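Particle-associated glycoside hydrolase (PDB 6C72) probably acts as a trimeric tailspike depolymerase, cleaving the capsular polysaccharide of the Acinetobacter host so that the phage can enter the cell. Local coordinates at residues E378-A383 with T402-D407; N426-T431 with N447-T452; N319-A324 with N352-G357; C372-C377 with G396-N401; A359-N364 with L382-T387. One frame throughout, in Å; residues are numbered along the deposited sequence.

Contact 1. Residues E378-A383 with T402-D407; sequences EFDTLA and TLWGKD. With ZN (zinc ion), chain K.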
# COMPACT_ATOMS: atom_id res chain seq x y z
N GLU A 378 10.39 -4.81 -13.35
CA GLU A 378 11.48 -5.10 -14.27
C GLU A 378 10.96 -5.08 -15.71
O GLU A 378 9.86 -5.56 -15.99
CB GLU A 378 12.12 -6.45 -13.99
CG GLU A 378 12.72 -6.60 -12.61
CD GLU A 378 13.38 -7.96 -12.42
OE1 GLU A 378 14.09 -8.40 -13.35
OE2 GLU A 378 13.15 -8.60 -11.37
N PHE A 379 11.76 -4.53 -16.62
CA PHE A 379 11.39 -4.41 -18.02
C PHE A 379 12.50 -4.98 -18.89
O PHE A 379 13.65 -4.53 -18.80
CB PHE A 379 11.10 -2.95 -18.38
CG PHE A 379 9.90 -2.38 -17.68
CD1 PHE A 379 8.64 -2.48 -18.26
CD2 PHE A 379 10.02 -1.76 -16.45
CE1 PHE A 379 7.50 -1.96 -17.62
CE2 PHE A 379 8.90 -1.23 -15.81
CZ PHE A 379 7.63 -1.35 -16.40
N ASP A 380 12.17 -5.99 -19.72
CA ASP A 380 13.13 -6.51 -20.69
C ASP A 380 13.31 -5.59 -21.89
O ASP A 380 14.34 -5.66 -22.57
CB ASP A 380 12.70 -7.90 -21.20
CG ASP A 380 13.06 -9.01 -20.24
OD1 ASP A 380 13.63 -8.72 -19.17
OD2 ASP A 380 12.75 -10.18 -20.55
N THR A 381 12.32 -4.76 -22.18
CA THR A 381 12.36 -3.88 -23.34
C THR A 381 11.77 -2.53 -22.93
O THR A 381 11.82 -2.19 -21.74
CB THR A 381 11.61 -4.53 -24.52
OG1 THR A 381 11.72 -3.73 -25.70
CG2 THR A 381 10.13 -4.78 -24.19
N LEU A 382 11.21 -1.78 -23.88
CA LEU A 382 10.56 -0.50 -23.57
C LEU A 382 9.61 -0.63 -22.40
O LEU A 382 8.83 -1.59 -22.32
CB LEU A 382 9.76 0.00 -24.78
CG LEU A 382 10.42 0.18 -26.14
CD1 LEU A 382 9.34 0.50 -27.15
CD2 LEU A 382 11.49 1.27 -26.12
N ALA A 383 9.66 0.34 -21.49
CA ALA A 383 8.67 0.34 -20.42
C ALA A 383 7.28 0.70 -20.94
O ALA A 383 6.29 0.10 -20.53
CB ALA A 383 9.09 1.29 -19.30
N THR A 402 13.65 -1.19 -13.03
CA THR A 402 14.85 -1.46 -13.82
C THR A 402 14.43 -1.66 -15.27
O THR A 402 13.51 -2.42 -15.56
CB THR A 402 15.60 -2.68 -13.27
OG1 THR A 402 16.09 -2.39 -11.96
CG2 THR A 402 16.79 -3.09 -14.18
N LEU A 403 15.07 -0.95 -16.17
CA LEU A 403 14.94 -1.21 -17.60
C LEU A 403 16.19 -1.98 -18.01
O LEU A 403 17.29 -1.42 -18.09
CB LEU A 403 14.75 0.08 -18.38
CG LEU A 403 13.29 0.58 -18.44
CD1 LEU A 403 12.79 1.12 -17.09
CD2 LEU A 403 13.09 1.62 -19.53
N TRP A 404 16.04 -3.29 -18.23
CA TRP A 404 17.19 -4.13 -18.53
C TRP A 404 17.73 -3.87 -19.93
O TRP A 404 18.92 -4.09 -20.17
CB TRP A 404 16.85 -5.61 -18.37
CG TRP A 404 16.60 -6.06 -16.95
CD1 TRP A 404 15.43 -6.56 -16.42
CD2 TRP A 404 17.55 -6.06 -15.87
NE1 TRP A 404 15.60 -6.87 -15.09
CE2 TRP A 404 16.89 -6.57 -14.73
CE3 TRP A 404 18.89 -5.67 -15.76
CZ2 TRP A 404 17.52 -6.70 -13.50
CZ3 TRP A 404 19.51 -5.80 -14.54
CH2 TRP A 404 18.83 -6.31 -13.42
N GLY A 405 16.89 -3.41 -20.85
CA GLY A 405 17.33 -3.17 -22.21
C GLY A 405 17.80 -4.40 -22.94
O GLY A 405 18.72 -4.32 -23.76
N LYS A 406 17.20 -5.56 -22.66
CA LYS A 406 17.59 -6.78 -23.35
C LYS A 406 17.20 -6.73 -24.82
O LYS A 406 17.94 -7.20 -25.68
CB LYS A 406 16.97 -7.99 -22.65
CG LYS A 406 17.40 -8.14 -21.19
CD LYS A 406 16.69 -9.28 -20.47
CE LYS A 406 16.99 -9.24 -18.96
NZ LYS A 406 16.08 -10.13 -18.15
N ASP A 407 16.04 -6.15 -25.13
CA ASP A 407 15.60 -6.04 -26.51
C ASP A 407 15.81 -4.61 -27.01
O ASP A 407 16.91 -4.26 -27.43
CB ASP A 407 14.13 -6.44 -26.64
CG ASP A 407 13.75 -6.78 -28.07
OD1 ASP A 407 14.65 -6.82 -28.94
OD2 ASP A 407 12.54 -7.00 -28.33
ZN ZN K . 14.88 -10.32 -13.77
O HOH W 1 14.45 -2.09 -20.66
O HOH W 2 10.34 -4.91 -27.85
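Glu378 and Trp404 meet between two successive coils of the parallel beta-helix that forms the body of this tailspike. Short parallel strands pair Glu378 with Thr402 and Phe379 with Leu403, Trp404 N closing the bridge on Phe379 O (2.8 Å). The Glu378 side chain skirts the indole from its root: CB lies 3.7 Å and CG 3.8 Å from Trp404 NE1. CG stands beside the backbone N (chi1 -60°), and the extended chain beyond it carries CD to the ring edge. There OE1 receives the indole N-H on its anti side, Trp404 NE1 to OE1 2.8 Å at 159°, with the carboxylate turned 74° from the ring. Glu378 OE1 also holds the zinc ion at 2.1 Å; its OE2 is 3.4 Å from the metal, so the carboxylate binds through one oxygen. Thr402 CG2 sits over the centre of one indole face, and Pro342 of the second subunit packs on both Glu378 and Trp404. Where the strands end, the chain turns through Gly405 and Asp380 O accepts the backbone N-H of Asp407. The Asp380 carboxylate gives OD2 to Gly357 N, while Lys406 NZ approaches OD1 from above the carboxylate plane in a 3.0 Å salt bridge.

Contact 2. Residues N426-T431 with N447-T452; sequences NRFQDT and NTFLGT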
# COMPACT_ATOMS: atom_id res chain seq x y z
N ASN A 426 15.18 4.72 -10.35
CA ASN A 426 15.20 3.66 -11.34
C ASN A 426 16.63 3.27 -11.72
O ASN A 426 17.57 4.05 -11.57
CB ASN A 426 14.42 4.08 -12.58
CG ASN A 426 12.96 4.39 -12.27
OD1 ASN A 426 12.14 3.48 -12.14
ND2 ASN A 426 12.64 5.67 -12.11
N ARG A 427 16.79 2.04 -12.22
CA ARG A 427 18.04 1.57 -12.79
C ARG A 427 17.88 1.47 -14.30
O ARG A 427 17.12 0.63 -14.79
CB ARG A 427 18.46 0.23 -12.20
CG ARG A 427 18.84 0.34 -10.76
CD ARG A 427 20.02 -0.56 -10.49
NE ARG A 427 19.71 -1.92 -10.91
CZ ARG A 427 20.35 -2.98 -10.44
NH1 ARG A 427 21.32 -2.82 -9.55
NH2 ARG A 427 20.01 -4.19 -10.85
N PHE A 428 18.63 2.29 -15.02
CA PHE A 428 18.54 2.36 -16.47
C PHE A 428 19.77 1.67 -17.06
O PHE A 428 20.86 2.24 -17.10
CB PHE A 428 18.44 3.81 -16.93
CG PHE A 428 17.13 4.49 -16.56
CD1 PHE A 428 15.93 4.02 -17.06
CD2 PHE A 428 17.12 5.61 -15.74
CE1 PHE A 428 14.72 4.65 -16.73
CE2 PHE A 428 15.93 6.24 -15.41
CZ PHE A 428 14.73 5.77 -15.90
N GLN A 429 19.60 0.42 -17.51
CA GLN A 429 20.68 -0.30 -18.15
C GLN A 429 20.60 -0.06 -19.65
O GLN A 429 19.68 -0.55 -20.31
CB GLN A 429 20.64 -1.80 -17.86
CG GLN A 429 21.87 -2.51 -18.42
CD GLN A 429 21.98 -3.96 -17.98
OE1 GLN A 429 22.86 -4.32 -17.21
NE2 GLN A 429 21.08 -4.80 -18.49
N ASP A 430 21.55 0.72 -20.17
CA ASP A 430 21.67 1.08 -21.58
C ASP A 430 20.48 1.89 -22.08
O ASP A 430 20.33 2.06 -23.30
CB ASP A 430 21.86 -0.14 -22.49
CG ASP A 430 23.17 -0.89 -22.25
OD1 ASP A 430 24.18 -0.27 -21.89
OD2 ASP A 430 23.19 -2.12 -22.48
N THR A 431 19.62 2.38 -21.19
CA THR A 431 18.42 3.10 -21.61
C THR A 431 18.78 4.41 -22.29
O THR A 431 19.47 5.25 -21.71
CB THR A 431 17.52 3.38 -20.41
OG1 THR A 431 17.39 2.20 -19.61
CG2 THR A 431 16.14 3.84 -20.88
N ASN A 447 18.31 8.89 -10.28
CA ASN A 447 18.21 7.62 -10.98
C ASN A 447 19.62 7.08 -11.21
O ASN A 447 20.61 7.81 -11.09
CB ASN A 447 17.44 7.74 -12.31
CG ASN A 447 15.95 8.05 -12.11
OD1 ASN A 447 15.15 7.16 -11.83
ND2 ASN A 447 15.59 9.32 -12.26
N THR A 448 19.73 5.78 -11.48
CA THR A 448 21.01 5.15 -11.73
C THR A 448 21.14 4.81 -13.21
O THR A 448 20.32 4.06 -13.75
CB THR A 448 21.19 3.90 -10.87
OG1 THR A 448 21.13 4.28 -9.50
CG2 THR A 448 22.56 3.25 -11.15
N PHE A 449 22.21 5.29 -13.84
CA PHE A 449 22.42 5.08 -15.27
C PHE A 449 23.58 4.12 -15.46
O PHE A 449 24.68 4.34 -14.95
CB PHE A 449 22.64 6.42 -15.97
CG PHE A 449 21.47 7.34 -15.81
CD1 PHE A 449 20.40 7.28 -16.71
CD2 PHE A 449 21.39 8.19 -14.73
CE1 PHE A 449 19.27 8.11 -16.56
CE2 PHE A 449 20.26 9.01 -14.57
CZ PHE A 449 19.20 8.96 -15.48
N LEU A 450 23.31 3.01 -16.15
CA LEU A 450 24.26 1.92 -16.32
C LEU A 450 24.54 1.69 -17.80
O LEU A 450 23.72 2.00 -18.66
CB LEU A 450 23.74 0.63 -15.70
CG LEU A 450 23.43 0.74 -14.21
CD1 LEU A 450 22.55 -0.42 -13.75
CD2 LEU A 450 24.75 0.77 -13.45
N GLY A 451 25.73 1.15 -18.06
CA GLY A 451 26.12 0.88 -19.43
C GLY A 451 26.17 2.17 -20.22
O GLY A 451 26.72 3.19 -19.78
N THR A 452 25.55 2.14 -21.40
CA THR A 452 25.52 3.30 -22.28
C THR A 452 24.27 4.16 -22.10
O THR A 452 23.87 4.84 -23.05
CB THR A 452 25.63 2.83 -23.73
OG1 THR A 452 24.50 2.01 -24.04
CG2 THR A 452 26.91 2.02 -23.91
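Phe428, Leu450 and Asp430 each bury more surface than any other residue of this parallel pair, whose strand axes lie 4.7 Å apart at 15°. Phe428 CD2 comes within 3.4 Å of Phe449 CE1, and its CE2 lies 3.8 Å from Asn447 CB. The two phenyl planes are nearly parallel (26°) yet slid so far apart that they barely overlap. Asn426 CB rests on one face of the Phe428 ring, toward its rim. On the other side of the sheet Leu450 packs on the neighbouring backbone, its CB 3.6 Å from Phe428 O, and sends CD1 toward Arg427 CD. Asp430, at positive phi (62°) just past the strand, turns its carboxylate back across the gap. Its OD1 takes Thr452 N at 2.8 Å, nearly head-on, and Thr452 OG1 at 3.2 Å from above the carboxylate plane; OD2 forms a salt bridge with Lys409. At the opposite end Asn447 OD1 accepts both Asn426 N and Asn426 ND2, each at 2.9 Å, the two amide planes nearly parallel; Asn426 ND2 also serves Phe398 O. Like side chains in register, Asn on Asn and Phe beside Phe, are typical of stacked coils in a parallel beta-helix, here near its last turns.

Contact 3. Residues N319-A324 with N352-G357; sequences NCVFNA and NCRFKG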
# COMPACT_ATOMS: atom_id res chain seq x y z
N ASN A 319 3.59 -8.60 -7.88
CA ASN A 319 4.48 -9.73 -8.11
C ASN A 319 3.94 -10.62 -9.24
O ASN A 319 3.92 -11.85 -9.13
CB ASN A 319 4.70 -10.53 -6.82
CG ASN A 319 5.76 -11.59 -6.96
OD1 ASN A 319 6.64 -11.50 -7.82
ND2 ASN A 319 5.69 -12.62 -6.12
N CYS A 320 3.49 -9.99 -10.31
CA CYS A 320 2.98 -10.70 -11.48
C CYS A 320 4.02 -10.67 -12.59
O CYS A 320 4.93 -9.84 -12.59
CB CYS A 320 1.66 -10.08 -11.96
SG CYS A 320 0.29 -10.29 -10.79
N VAL A 321 3.88 -11.60 -13.53
CA VAL A 321 4.75 -11.68 -14.70
C VAL A 321 3.90 -11.45 -15.94
O VAL A 321 2.85 -12.08 -16.11
CB VAL A 321 5.48 -13.03 -14.79
CG1 VAL A 321 6.24 -13.14 -16.12
CG2 VAL A 321 6.42 -13.23 -13.60
N PHE A 322 4.34 -10.53 -16.80
CA PHE A 322 3.79 -10.34 -18.12
C PHE A 322 4.87 -10.73 -19.11
O PHE A 322 5.95 -10.13 -19.10
CB PHE A 322 3.35 -8.89 -18.33
CG PHE A 322 2.43 -8.38 -17.27
CD1 PHE A 322 1.06 -8.59 -17.36
CD2 PHE A 322 2.93 -7.67 -16.18
CE1 PHE A 322 0.20 -8.12 -16.38
CE2 PHE A 322 2.08 -7.19 -15.19
CZ PHE A 322 0.70 -7.42 -15.29
N ASN A 323 4.60 -11.72 -19.94
CA ASN A 323 5.63 -12.31 -20.78
C ASN A 323 5.06 -12.61 -22.16
O ASN A 323 4.03 -13.28 -22.27
CB ASN A 323 6.19 -13.58 -20.12
CG ASN A 323 7.44 -14.09 -20.78
OD1 ASN A 323 7.94 -13.49 -21.72
ND2 ASN A 323 7.96 -15.21 -20.27
N ALA A 324 5.75 -12.16 -23.20
CA ALA A 324 5.26 -12.39 -24.55
C ALA A 324 6.44 -12.59 -25.49
O ALA A 324 7.49 -11.96 -25.34
CB ALA A 324 4.38 -11.24 -25.04
N ASN A 352 6.08 -4.73 -8.07
CA ASN A 352 6.93 -5.91 -8.02
C ASN A 352 6.73 -6.82 -9.23
O ASN A 352 6.94 -8.03 -9.15
CB ASN A 352 6.72 -6.71 -6.73
CG ASN A 352 6.85 -5.87 -5.46
OD1 ASN A 352 7.29 -4.72 -5.50
ND2 ASN A 352 6.50 -6.45 -4.33
N CYS A 353 6.33 -6.26 -10.36
CA CYS A 353 6.03 -7.06 -11.54
C CYS A 353 7.23 -7.14 -12.47
O CYS A 353 8.14 -6.31 -12.43
CB CYS A 353 4.83 -6.48 -12.30
SG CYS A 353 3.25 -6.56 -11.43
N ARG A 354 7.19 -8.14 -13.35
CA ARG A 354 8.24 -8.37 -14.32
C ARG A 354 7.63 -8.44 -15.71
O ARG A 354 6.68 -9.19 -15.95
CB ARG A 354 9.02 -9.63 -14.00
CG ARG A 354 9.91 -9.39 -12.81
CD ARG A 354 10.52 -10.63 -12.21
NE ARG A 354 9.55 -11.64 -11.79
CZ ARG A 354 8.67 -11.48 -10.80
NH1 ARG A 354 8.58 -10.31 -10.15
NH2 ARG A 354 7.86 -12.49 -10.47
N PHE A 355 8.13 -7.59 -16.60
CA PHE A 355 7.74 -7.56 -18.00
C PHE A 355 8.86 -8.23 -18.78
O PHE A 355 9.97 -7.69 -18.88
CB PHE A 355 7.47 -6.13 -18.46
CG PHE A 355 6.30 -5.47 -17.76
CD1 PHE A 355 6.40 -5.02 -16.46
CD2 PHE A 355 5.09 -5.30 -18.43
CE1 PHE A 355 5.33 -4.41 -15.83
CE2 PHE A 355 4.01 -4.70 -17.80
CZ PHE A 355 4.13 -4.25 -16.50
N LYS A 356 8.58 -9.42 -19.31
CA LYS A 356 9.59 -10.25 -19.93
C LYS A 356 9.34 -10.37 -21.42
O LYS A 356 8.21 -10.21 -21.90
CB LYS A 356 9.61 -11.64 -19.30
CG LYS A 356 10.05 -11.66 -17.85
CD LYS A 356 9.94 -13.07 -17.28
CE LYS A 356 10.36 -13.10 -15.82
NZ LYS A 356 10.08 -14.42 -15.22
N GLY A 357 10.39 -10.69 -22.16
CA GLY A 357 10.27 -10.87 -23.58
C GLY A 357 9.91 -9.59 -24.28
O GLY A 357 10.66 -8.61 -24.23
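Asn319 OD1 is gripped twice by the guanidinium of Arg354, NH2 at 3.1 Å and NH1 at 3.3 Å, the oxygen lying close to the guanidinium plane. Asn319 swings its amide away from the backbone N (chi1 -172°), and Arg354 bends at chi3 to bring its end alongside; the flat groups stay 48° apart. Val321 CG2 packs 3.5 Å from Arg354 NH2. Asn319 stands just ahead of strand 321-324, which runs parallel to 354-357; Lys356 N bonds Phe322 O (2.7 Å) and Phe322 N bonds Arg354 O (2.8 Å). On the reverse face Phe322 and Phe355 make an offset stack, centroids 4.8 Å apart and planes at 26°, with Phe322 CD2 over the rim of the Phe355 ring. Phe379 stacks on Phe355 and Phe287 meets Phe322, an aromatic row across several coils of the beta-helix. Cys353 SG lies 4.0 Å from Phe322 CE2 and takes a weak hydrogen bond from Cys320 N. The face with Arg354 and Lys356 is mainly polar, Val321 packing among their chains, and the phenylalanine face apolar. Because Arg354 packs on the zinc ligand Glu378 and on His278 of the second subunit, its bonds to Asn319 probably steady a positive charge close to the metal.

Contact 4. Residues C372-C377 with G396-N401; sequences CIVDNC and GRFTNN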
# COMPACT_ATOMS: atom_id res chain seq x y z
N CYS A 372 -0.62 7.20 -12.84
CA CYS A 372 -0.01 5.94 -13.26
C CYS A 372 1.10 5.52 -12.29
O CYS A 372 2.01 6.30 -12.00
CB CYS A 372 0.54 6.10 -14.67
SG CYS A 372 1.72 4.87 -15.20
N ILE A 373 1.03 4.28 -11.79
CA ILE A 373 1.94 3.78 -10.76
C ILE A 373 2.69 2.55 -11.28
O ILE A 373 2.08 1.49 -11.50
CB ILE A 373 1.19 3.44 -9.46
CG1 ILE A 373 0.58 4.70 -8.82
CG2 ILE A 373 2.11 2.71 -8.49
CD1 ILE A 373 1.60 5.67 -8.32
N VAL A 374 4.00 2.66 -11.40
CA VAL A 374 4.88 1.55 -11.74
C VAL A 374 6.03 1.56 -10.73
O VAL A 374 6.84 2.49 -10.72
CB VAL A 374 5.43 1.64 -13.17
CG1 VAL A 374 6.33 0.41 -13.46
CG2 VAL A 374 4.29 1.79 -14.18
N ASP A 375 6.10 0.53 -9.88
CA ASP A 375 7.06 0.55 -8.78
C ASP A 375 7.71 -0.82 -8.61
O ASP A 375 7.01 -1.84 -8.53
CB ASP A 375 6.37 0.99 -7.49
CG ASP A 375 7.31 1.02 -6.32
OD1 ASP A 375 8.03 2.04 -6.18
OD2 ASP A 375 7.34 0.04 -5.54
N ASN A 376 9.04 -0.83 -8.52
CA ASN A 376 9.83 -2.05 -8.30
C ASN A 376 9.52 -3.12 -9.33
O ASN A 376 9.43 -4.31 -9.02
CB ASN A 376 9.66 -2.57 -6.87
CG ASN A 376 10.62 -1.90 -5.89
OD1 ASN A 376 11.80 -2.26 -5.83
ND2 ASN A 376 10.13 -0.92 -5.13
N CYS A 377 9.35 -2.69 -10.58
CA CYS A 377 9.11 -3.57 -11.71
C CYS A 377 10.38 -3.74 -12.56
O CYS A 377 11.30 -2.92 -12.53
CB CYS A 377 7.98 -3.01 -12.57
SG CYS A 377 6.40 -2.99 -11.73
N GLY A 396 1.94 10.69 -12.40
CA GLY A 396 2.22 9.42 -11.77
C GLY A 396 3.64 9.36 -11.25
O GLY A 396 4.38 10.34 -11.25
N ARG A 397 3.99 8.15 -10.80
CA ARG A 397 5.25 7.84 -10.17
C ARG A 397 5.79 6.56 -10.79
O ARG A 397 5.11 5.52 -10.77
CB ARG A 397 5.08 7.68 -8.66
CG ARG A 397 4.50 8.91 -8.00
CD ARG A 397 4.27 8.71 -6.52
NE ARG A 397 5.51 8.38 -5.82
CZ ARG A 397 6.38 9.28 -5.35
NH1 ARG A 397 6.15 10.59 -5.49
NH2 ARG A 397 7.47 8.87 -4.71
N PHE A 398 6.96 6.66 -11.40
CA PHE A 398 7.70 5.55 -12.00
C PHE A 398 8.96 5.38 -11.15
O PHE A 398 9.98 6.02 -11.41
CB PHE A 398 8.01 5.85 -13.46
CG PHE A 398 8.57 4.70 -14.22
CD1 PHE A 398 7.74 3.81 -14.87
CD2 PHE A 398 9.95 4.53 -14.34
CE1 PHE A 398 8.27 2.75 -15.60
CE2 PHE A 398 10.47 3.48 -15.08
CZ PHE A 398 9.63 2.58 -15.70
N THR A 399 8.88 4.53 -10.13
CA THR A 399 9.88 4.48 -9.08
C THR A 399 10.51 3.10 -8.95
O THR A 399 9.83 2.07 -9.07
CB THR A 399 9.28 4.89 -7.73
OG1 THR A 399 8.06 4.17 -7.52
CG2 THR A 399 9.01 6.41 -7.67
N ASN A 400 11.83 3.09 -8.72
CA ASN A 400 12.53 1.88 -8.32
C ASN A 400 12.35 0.75 -9.33
O ASN A 400 12.28 -0.41 -8.95
CB ASN A 400 12.10 1.42 -6.93
CG ASN A 400 12.36 2.47 -5.88
OD1 ASN A 400 11.44 2.92 -5.18
ND2 ASN A 400 13.62 2.88 -5.75
N ASN A 401 12.26 1.08 -10.60
CA ASN A 401 12.15 0.08 -11.65
C ASN A 401 13.50 -0.08 -12.33
O ASN A 401 14.37 0.80 -12.26
CB ASN A 401 11.08 0.47 -12.67
CG ASN A 401 9.75 0.78 -12.03
OD1 ASN A 401 9.13 -0.12 -11.46
ND2 ASN A 401 9.31 2.06 -12.08
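From Cys372 beside Gly396 to Asp375 beside Thr399 the two strands run parallel, their axes 4.8 Å apart and 12° from alignment. Gly396 CA makes a CA-H...O contact of 3.1 Å with Cys372 O, at backbone angles that suit glycine. Beyond the strands the amide of Asn401 turns back and spans the gap. Its OD1 takes Cys377 N at 2.7 Å, in the carbonyl plane and on a lone pair. Its ND2 reaches Val374 O at 2.9 Å from well above the carbonyl plane, so that oxygen is held by both ND2 and Thr399 N. The same ND2 stands over the centre of the Phe398 ring, whose CD1 touches Val374 CB at 3.6 Å. On the opposite sheet face Asp375 CG lies beside its own carbonyl carbon (chi1 -180°), which brings the carboxylate to Thr399. Asp375 OD1 faces Thr399 OG1 at 2.5 Å, a bond short enough for the exact length to be doubtful, while OD2 accepts Asn376 ND2 at 3.0 Å. Asp375 is a zinc ligand in a structure of this protein, and a bound zinc ion lies near the Asn400 side chain. Asn376 and Asn400 lie alongside each other, amide planes 24° apart, ND2 of the first 3.5 Å from CB of the second. Strand 348-351 flanks 372-375, strand 422-429 flanks 396-399, and Phe411 meets Phe398 edge-to-face.

Contact 5. Residues A359-N364 with L382-T387; sequences ATIRNN and LAFSTT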
# COMPACT_ATOMS: atom_id res chain seq x y z
N ALA A 359 6.99 -7.93 -23.57
CA ALA A 359 5.92 -7.26 -22.83
C ALA A 359 6.29 -5.82 -22.48
O ALA A 359 7.43 -5.53 -22.11
CB ALA A 359 5.60 -8.03 -21.56
N THR A 360 5.31 -4.92 -22.60
CA THR A 360 5.49 -3.49 -22.36
C THR A 360 4.13 -2.87 -22.03
O THR A 360 3.08 -3.41 -22.39
CB THR A 360 6.13 -2.80 -23.57
OG1 THR A 360 6.34 -1.41 -23.29
CG2 THR A 360 5.26 -2.96 -24.81
N ILE A 361 4.15 -1.74 -21.33
CA ILE A 361 2.92 -1.07 -20.91
C ILE A 361 2.45 -0.16 -22.03
O ILE A 361 3.25 0.59 -22.61
CB ILE A 361 3.14 -0.28 -19.62
CG1 ILE A 361 3.48 -1.23 -18.47
CG2 ILE A 361 1.94 0.61 -19.31
CD1 ILE A 361 3.93 -0.50 -17.24
N ARG A 362 1.14 -0.20 -22.33
CA ARG A 362 0.54 0.68 -23.31
C ARG A 362 -0.50 1.59 -22.66
O ARG A 362 -1.51 1.12 -22.13
CB ARG A 362 -0.12 -0.11 -24.45
CG ARG A 362 -1.02 0.77 -25.34
CD ARG A 362 -1.46 0.07 -26.61
NE ARG A 362 -2.57 0.78 -27.23
CZ ARG A 362 -3.26 0.34 -28.29
NH1 ARG A 362 -2.94 -0.81 -28.87
NH2 ARG A 362 -4.27 1.06 -28.78
N ASN A 363 -0.27 2.90 -22.75
CA ASN A 363 -1.24 3.89 -22.31
C ASN A 363 -2.34 3.99 -23.36
O ASN A 363 -2.10 4.42 -24.49
CB ASN A 363 -0.53 5.22 -22.08
CG ASN A 363 -1.51 6.38 -21.88
OD1 ASN A 363 -2.67 6.17 -21.50
ND2 ASN A 363 -1.04 7.60 -22.12
N ASN A 364 -3.54 3.57 -23.01
CA ASN A 364 -4.66 3.67 -23.94
C ASN A 364 -5.74 4.62 -23.44
O ASN A 364 -6.92 4.43 -23.73
CB ASN A 364 -5.25 2.29 -24.22
CG ASN A 364 -5.93 2.22 -25.56
OD1 ASN A 364 -5.60 2.98 -26.48
ND2 ASN A 364 -6.90 1.32 -25.69
N LEU A 382 11.21 -1.78 -23.88
CA LEU A 382 10.56 -0.50 -23.57
C LEU A 382 9.61 -0.63 -22.40
O LEU A 382 8.83 -1.59 -22.32
CB LEU A 382 9.76 0.00 -24.78
CG LEU A 382 10.42 0.18 -26.14
CD1 LEU A 382 9.34 0.50 -27.15
CD2 LEU A 382 11.49 1.27 -26.12
N ALA A 383 9.66 0.34 -21.49
CA ALA A 383 8.67 0.34 -20.42
C ALA A 383 7.28 0.70 -20.94
O ALA A 383 6.29 0.10 -20.53
CB ALA A 383 9.09 1.29 -19.30
N PHE A 384 7.18 1.67 -21.86
CA PHE A 384 5.90 2.16 -22.37
C PHE A 384 5.92 2.17 -23.88
O PHE A 384 6.88 2.65 -24.49
CB PHE A 384 5.60 3.58 -21.88
CG PHE A 384 5.39 3.67 -20.41
CD1 PHE A 384 4.14 3.43 -19.86
CD2 PHE A 384 6.45 3.97 -19.57
CE1 PHE A 384 3.94 3.51 -18.50
CE2 PHE A 384 6.27 4.03 -18.21
CZ PHE A 384 5.01 3.81 -17.66
N SER A 385 4.84 1.67 -24.48
CA SER A 385 4.67 1.73 -25.94
C SER A 385 3.25 2.24 -26.20
O SER A 385 2.27 1.49 -26.05
CB SER A 385 4.91 0.36 -26.57
OG SER A 385 4.97 0.45 -27.98
N THR A 386 3.14 3.51 -26.56
CA THR A 386 1.85 4.14 -26.81
C THR A 386 1.53 4.03 -28.30
O THR A 386 2.14 4.72 -29.12
CB THR A 386 1.87 5.59 -26.36
OG1 THR A 386 2.21 5.64 -24.97
CG2 THR A 386 0.51 6.24 -26.54
N THR A 387 0.54 3.21 -28.64
CA THR A 387 0.19 3.06 -30.04
C THR A 387 -0.47 4.32 -30.58
O THR A 387 -0.12 4.81 -31.66
CB THR A 387 -0.74 1.85 -30.22
OG1 THR A 387 -0.18 0.71 -29.57
CG2 THR A 387 -0.94 1.53 -31.69
O HOH W 3 9.59 -4.19 -21.01
O HOH W 4 2.16 3.62 -23.25
O HOH W 5 1.40 8.33 -23.65
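Ala359 and Leu382 meet through a water molecule that lies 2.8 Å from Ala359 O and 3.0 Å from Leu382 O. Thr360 follows with OG1 trans to its own N (chi1 -178°), which aims the hydroxyl across the gap; it donates to Leu382 O at 2.7 Å, arriving from well above the carbonyl plane. Its methyl, CG2, packs against Ser385 CB. Ile361 makes the single backbone bridge of the pair: its N-H goes to Ala383 O (2.9 Å), and its carbonyl accepts Ser385 N (2.7 Å) almost straight on. Ile361 CG2 lies 3.6 Å from Phe384 CE1, the two side chains running side by side. Arg362 stretches out fully to NE along Ser385 O and spreads its guanidinium beneath Thr387 OG1, which lies over one face toward the rim. No hydrogen bond joins the two, the angles being poor; Glu331 pairs with both instead, in a salt bridge to Arg362 NH1 and a hydrogen bond to Thr387 OG1. Arg362 NH2 also donates to Asn364 OD1. By Asn363 the chains have parted, and a water takes over, accepting Asn363 N at 2.6 Å while donating to Ile361 O and hydrogen-bonding Thr386 OG1 (2.7 Å). A second water links Asn363 ND2 to the same hydroxyl, which Thr415 also holds. Strand 333-336 pairs with the other edge of 360-363, and strand 412-413 with 384-385. One backbone bridge, continued by side chains and waters, joins two successive coils of the parallel beta-helix here.

All five contacts join neighbouring coils of one parallel beta-helix. Contacts 3, 1 and 2 follow one another on a single side of it, strand 354-357 passing to 378-379, then 402-403, then 422-429. Contact 4 lies on an adjacent side and continues into contact 1 on both of its strands; contact 5 shares Leu382 and Ala383 with contact 1. Contacts 1, 4 and 5 are mostly buried, contact 3 partly, and contact 2 lies at the surface. Phe398 of contact 4 packs on Ala383 and Phe384, linking three contacts through the apolar interior. A bound zinc marks contact 1; the second subunit touches contacts 1 to 4; asparagine amides carry contacts 2 and 4, and waters contact 5, which no other chain touches.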